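Local coordinates for beta-lactamase (Serratia marcescens, PDB 5GWA), which probably hydrolyses the beta-lactam ring of antibiotics as a class A extended-spectrum enzyme, and is inhibited by avibactam, at residues T4-K18 and K262-Y274. Sequence-based numbering, arbitrary orientation.
Sequences TDSLKNSIEKYLKDK and KIIAEICKSVWDY
L7, I11, Y14 and L15 of the N-terminal helix 4-15 pack against I263, I267, V271 and Y274 of the C-terminal helix 257-276. The contact is mainly apolar and lies on one face of the five-stranded antiparallel sheet. The axes of segments 4-15 and 262-274 run nearly antiparallel, at 163°, and come within 10.4 Å. No hydrogen bond joins the two segments.

The two methyls of L7 divide between neighbours on the partner helix. Its CD1 is 3.6 Å from the backbone O of S270, and its CD2 is 3.8 Å from CB of Y274. In the middle, CD1 of I11 reaches both CG2 of I267 (4.1 Å) and CG2 of V271. Further along, CD2 of L15 touches CG2 of I263 and CD1 of I267.

Y14 reaches across the outer side of the pair. Its CG is anti to the backbone N (chi1 176°), which carries the ring toward the partner helix. CA of I263 lies at the ring edge, 3.5 Å from OH of Y14. CZ of Y14 is 3.7 Å from CB of E266. K18 folds back toward one face of the Y14 ring, its NZ 3.6 Å above the plane and offset toward the rim. That NZ donates a hydrogen bond to the backbone O of Y14 (2.9 Å) and forms a salt bridge with OD1 of D17. The aliphatic part of K18 also covers CD1 of I263.

Beneath the pair, V22, V24, V26 and L35 of the sheet receive I263, I267, V271 and L7. Terminal helices paired antiparallel on this sheet are characteristic of the alpha/beta domain of class A beta-lactamases.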
# COMPACT_ATOMS: atom_id res chain seq x y z
N THR A 4 -9.16 2.97 -39.86
CA THR A 4 -8.86 3.64 -38.58
C THR A 4 -10.08 4.36 -38.01
O THR A 4 -10.31 4.37 -36.79
CB THR A 4 -7.74 4.67 -38.74
OG1 THR A 4 -6.58 4.03 -39.29
CG2 THR A 4 -7.39 5.29 -37.39
N ASP A 5 -10.85 5.00 -38.89
CA ASP A 5 -12.10 5.60 -38.46
C ASP A 5 -13.09 4.57 -37.94
O ASP A 5 -13.81 4.81 -36.97
CB ASP A 5 -12.73 6.41 -39.59
CG ASP A 5 -12.18 7.81 -39.66
OD1 ASP A 5 -12.58 8.65 -38.82
OD2 ASP A 5 -11.29 8.06 -40.51
N SER A 6 -13.10 3.40 -38.57
CA SER A 6 -13.98 2.31 -38.15
C SER A 6 -13.62 1.76 -36.77
O SER A 6 -14.50 1.49 -35.94
CB SER A 6 -13.92 1.19 -39.18
OG SER A 6 -14.90 0.22 -38.90
N LEU A 7 -12.33 1.56 -36.54
CA LEU A 7 -11.82 1.16 -35.22
C LEU A 7 -12.21 2.17 -34.15
O LEU A 7 -12.73 1.82 -33.09
CB LEU A 7 -10.30 1.01 -35.29
CG LEU A 7 -9.57 0.79 -33.96
CD1 LEU A 7 -10.05 -0.47 -33.24
CD2 LEU A 7 -8.07 0.75 -34.20
N LYS A 8 -12.00 3.44 -34.44
CA LYS A 8 -12.46 4.49 -33.55
C LYS A 8 -13.96 4.39 -33.21
O LYS A 8 -14.36 4.55 -32.07
CB LYS A 8 -12.13 5.84 -34.16
CG LYS A 8 -12.34 6.98 -33.21
CD LYS A 8 -11.64 8.22 -33.70
CE LYS A 8 -12.16 9.44 -32.97
NZ LYS A 8 -11.12 10.50 -32.91
N ASN A 9 -14.80 4.21 -34.23
CA ASN A 9 -16.23 4.11 -34.01
C ASN A 9 -16.58 2.88 -33.16
O ASN A 9 -17.44 2.95 -32.29
CB ASN A 9 -16.99 4.06 -35.35
CG ASN A 9 -16.73 5.28 -36.23
OD1 ASN A 9 -16.56 6.40 -35.75
ND2 ASN A 9 -16.70 5.05 -37.54
N SER A 10 -15.83 1.80 -33.33
CA SER A 10 -16.05 0.61 -32.52
C SER A 10 -15.74 0.88 -31.05
O SER A 10 -16.42 0.40 -30.14
CB SER A 10 -15.17 -0.52 -33.01
OG SER A 10 -15.39 -1.69 -32.24
N ILE A 11 -14.66 1.61 -30.82
CA ILE A 11 -14.24 1.89 -29.45
C ILE A 11 -15.24 2.83 -28.77
O ILE A 11 -15.68 2.62 -27.64
CB ILE A 11 -12.82 2.50 -29.44
CG1 ILE A 11 -11.78 1.44 -29.78
CG2 ILE A 11 -12.52 3.14 -28.09
CD1 ILE A 11 -10.39 1.99 -30.05
N GLU A 12 -15.69 3.83 -29.53
CA GLU A 12 -16.70 4.77 -29.05
C GLU A 12 -18.01 4.07 -28.71
O GLU A 12 -18.60 4.31 -27.66
CB GLU A 12 -16.89 5.90 -30.08
CG GLU A 12 -15.71 6.88 -30.09
CD GLU A 12 -15.83 8.00 -31.11
OE1 GLU A 12 -16.67 7.88 -32.00
OE2 GLU A 12 -15.01 8.95 -31.07
N LYS A 13 -18.36 3.06 -29.50
CA LYS A 13 -19.61 2.33 -29.25
C LYS A 13 -19.50 1.46 -28.01
O LYS A 13 -20.42 1.40 -27.20
CB LYS A 13 -19.96 1.48 -30.47
CG LYS A 13 -21.27 0.71 -30.33
CD LYS A 13 -21.71 0.09 -31.65
CE LYS A 13 -22.93 -0.80 -31.47
NZ LYS A 13 -23.08 -1.75 -32.61
N TYR A 14 -18.35 0.82 -27.85
CA TYR A 14 -18.02 0.07 -26.62
C TYR A 14 -18.15 0.92 -25.36
O TYR A 14 -18.65 0.49 -24.31
CB TYR A 14 -16.60 -0.52 -26.76
CG TYR A 14 -16.12 -1.24 -25.51
CD1 TYR A 14 -16.68 -2.45 -25.12
CD2 TYR A 14 -15.20 -0.66 -24.66
CE1 TYR A 14 -16.29 -3.08 -23.96
CE2 TYR A 14 -14.78 -1.30 -23.52
CZ TYR A 14 -15.33 -2.50 -23.16
OH TYR A 14 -14.96 -3.12 -22.01
N LEU A 15 -17.73 2.16 -25.46
CA LEU A 15 -17.68 3.06 -24.34
C LEU A 15 -19.04 3.67 -23.98
O LEU A 15 -19.21 4.18 -22.88
CB LEU A 15 -16.69 4.18 -24.65
CG LEU A 15 -15.22 3.84 -24.52
CD1 LEU A 15 -14.41 5.07 -24.93
CD2 LEU A 15 -14.88 3.37 -23.11
N LYS A 16 -20.02 3.52 -24.88
CA LYS A 16 -21.33 4.14 -24.71
C LYS A 16 -21.99 3.85 -23.37
O LYS A 16 -22.60 4.74 -22.78
CB LYS A 16 -22.27 3.71 -25.84
CG LYS A 16 -22.17 4.55 -27.10
CD LYS A 16 -22.99 3.96 -28.24
CE LYS A 16 -24.41 3.62 -27.80
NZ LYS A 16 -25.32 3.45 -28.97
N ASP A 17 -21.95 2.59 -22.92
CA ASP A 17 -22.64 2.20 -21.69
C ASP A 17 -21.73 2.05 -20.49
O ASP A 17 -22.15 1.52 -19.46
CB ASP A 17 -23.44 0.92 -21.89
CG ASP A 17 -22.57 -0.29 -22.16
OD1 ASP A 17 -21.33 -0.17 -22.08
OD2 ASP A 17 -23.13 -1.35 -22.48
N LYS A 18 -20.50 2.55 -20.59
CA LYS A 18 -19.58 2.50 -19.47
C LYS A 18 -19.63 3.82 -18.74
O LYS A 18 -19.48 4.89 -19.37
CB LYS A 18 -18.15 2.20 -19.95
CG LYS A 18 -18.00 0.97 -20.82
CD LYS A 18 -18.34 -0.31 -20.06
CE LYS A 18 -18.12 -1.51 -20.95
NZ LYS A 18 -18.90 -1.43 -22.21
N LYS A 262 -11.22 -4.28 -17.51
CA LYS A 262 -11.70 -4.85 -18.72
C LYS A 262 -11.86 -3.83 -19.84
O LYS A 262 -11.55 -4.13 -20.98
CB LYS A 262 -13.05 -5.54 -18.43
CG LYS A 262 -13.68 -6.24 -19.61
CD LYS A 262 -12.93 -7.50 -19.99
CE LYS A 262 -13.42 -8.70 -19.19
NZ LYS A 262 -12.56 -9.90 -19.38
N ILE A 263 -12.21 -2.59 -19.48
CA ILE A 263 -12.26 -1.53 -20.49
C ILE A 263 -10.92 -1.35 -21.17
O ILE A 263 -10.82 -1.29 -22.40
CB ILE A 263 -12.73 -0.20 -19.89
CG1 ILE A 263 -14.24 -0.25 -19.60
CG2 ILE A 263 -12.46 0.95 -20.85
CD1 ILE A 263 -14.73 0.83 -18.67
N ILE A 264 -9.86 -1.34 -20.37
CA ILE A 264 -8.51 -1.21 -20.94
C ILE A 264 -8.16 -2.40 -21.82
O ILE A 264 -7.67 -2.24 -22.95
CB ILE A 264 -7.44 -1.06 -19.84
CG1 ILE A 264 -7.77 0.15 -18.94
CG2 ILE A 264 -6.05 -0.89 -20.46
CD1 ILE A 264 -6.90 0.30 -17.72
N ALA A 265 -8.47 -3.59 -21.32
CA ALA A 265 -8.10 -4.84 -21.99
C ALA A 265 -8.82 -4.96 -23.34
O ALA A 265 -8.24 -5.32 -24.35
CB ALA A 265 -8.41 -6.03 -21.08
N GLU A 266 -10.11 -4.60 -23.33
CA GLU A 266 -10.94 -4.72 -24.52
C GLU A 266 -10.57 -3.68 -25.56
O GLU A 266 -10.43 -4.01 -26.73
CB GLU A 266 -12.41 -4.61 -24.18
CG GLU A 266 -12.94 -5.80 -23.41
CD GLU A 266 -13.28 -7.00 -24.29
OE1 GLU A 266 -12.85 -7.07 -25.46
OE2 GLU A 266 -13.98 -7.89 -23.76
N ILE A 267 -10.30 -2.45 -25.13
CA ILE A 267 -9.87 -1.40 -26.06
C ILE A 267 -8.53 -1.79 -26.69
O ILE A 267 -8.32 -1.70 -27.90
CB ILE A 267 -9.82 0.00 -25.40
CG1 ILE A 267 -11.24 0.50 -25.15
CG2 ILE A 267 -9.07 0.99 -26.27
CD1 ILE A 267 -11.32 1.73 -24.29
N CYS A 268 -7.61 -2.26 -25.86
CA CYS A 268 -6.33 -2.70 -26.39
C CYS A 268 -6.47 -3.85 -27.39
O CYS A 268 -5.84 -3.84 -28.43
CB CYS A 268 -5.38 -3.08 -25.25
SG CYS A 268 -3.70 -3.38 -25.90
N LYS A 269 -7.31 -4.83 -27.07
CA LYS A 269 -7.57 -5.98 -27.94
C LYS A 269 -8.11 -5.51 -29.28
O LYS A 269 -7.75 -6.06 -30.33
CB LYS A 269 -8.58 -6.90 -27.22
CG LYS A 269 -9.05 -8.12 -28.00
CD LYS A 269 -7.93 -9.06 -28.36
CE LYS A 269 -8.53 -10.36 -28.89
NZ LYS A 269 -7.89 -10.83 -30.14
N SER A 270 -9.02 -4.54 -29.24
CA SER A 270 -9.61 -3.99 -30.47
C SER A 270 -8.50 -3.40 -31.33
O SER A 270 -8.46 -3.64 -32.54
CB SER A 270 -10.66 -2.91 -30.19
OG SER A 270 -11.85 -3.45 -29.62
N VAL A 271 -7.59 -2.66 -30.71
CA VAL A 271 -6.52 -2.02 -31.45
C VAL A 271 -5.56 -3.07 -32.01
O VAL A 271 -5.15 -3.00 -33.16
CB VAL A 271 -5.76 -0.99 -30.57
CG1 VAL A 271 -4.55 -0.45 -31.27
CG2 VAL A 271 -6.69 0.13 -30.16
N TRP A 272 -5.20 -4.03 -31.16
CA TRP A 272 -4.35 -5.15 -31.55
C TRP A 272 -4.96 -5.89 -32.75
O TRP A 272 -4.28 -6.09 -33.75
CB TRP A 272 -4.17 -6.10 -30.36
CG TRP A 272 -3.51 -7.39 -30.68
CD1 TRP A 272 -4.12 -8.54 -31.12
CD2 TRP A 272 -2.12 -7.69 -30.58
NE1 TRP A 272 -3.19 -9.53 -31.28
CE2 TRP A 272 -1.94 -9.01 -31.06
CE3 TRP A 272 -0.98 -6.95 -30.25
CZ2 TRP A 272 -0.71 -9.66 -30.99
CZ3 TRP A 272 0.25 -7.59 -30.24
CH2 TRP A 272 0.38 -8.92 -30.66
N ASP A 273 -6.24 -6.24 -32.65
CA ASP A 273 -6.90 -7.00 -33.72
C ASP A 273 -6.85 -6.22 -35.03
O ASP A 273 -6.59 -6.80 -36.06
CB ASP A 273 -8.36 -7.34 -33.35
CG ASP A 273 -8.47 -8.46 -32.35
OD1 ASP A 273 -7.48 -9.20 -32.13
OD2 ASP A 273 -9.58 -8.65 -31.81
N TYR A 274 -7.06 -4.90 -34.99
CA TYR A 274 -6.97 -4.06 -36.18
C TYR A 274 -5.56 -4.03 -36.78
O TYR A 274 -5.36 -4.21 -38.01
CB TYR A 274 -7.42 -2.63 -35.85
CG TYR A 274 -7.31 -1.69 -37.03
CD1 TYR A 274 -8.28 -1.68 -38.01
CD2 TYR A 274 -6.16 -0.93 -37.22
CE1 TYR A 274 -8.14 -0.88 -39.14
CE2 TYR A 274 -6.02 -0.12 -38.34
CZ TYR A 274 -7.01 -0.11 -39.30
OH TYR A 274 -6.88 0.71 -40.39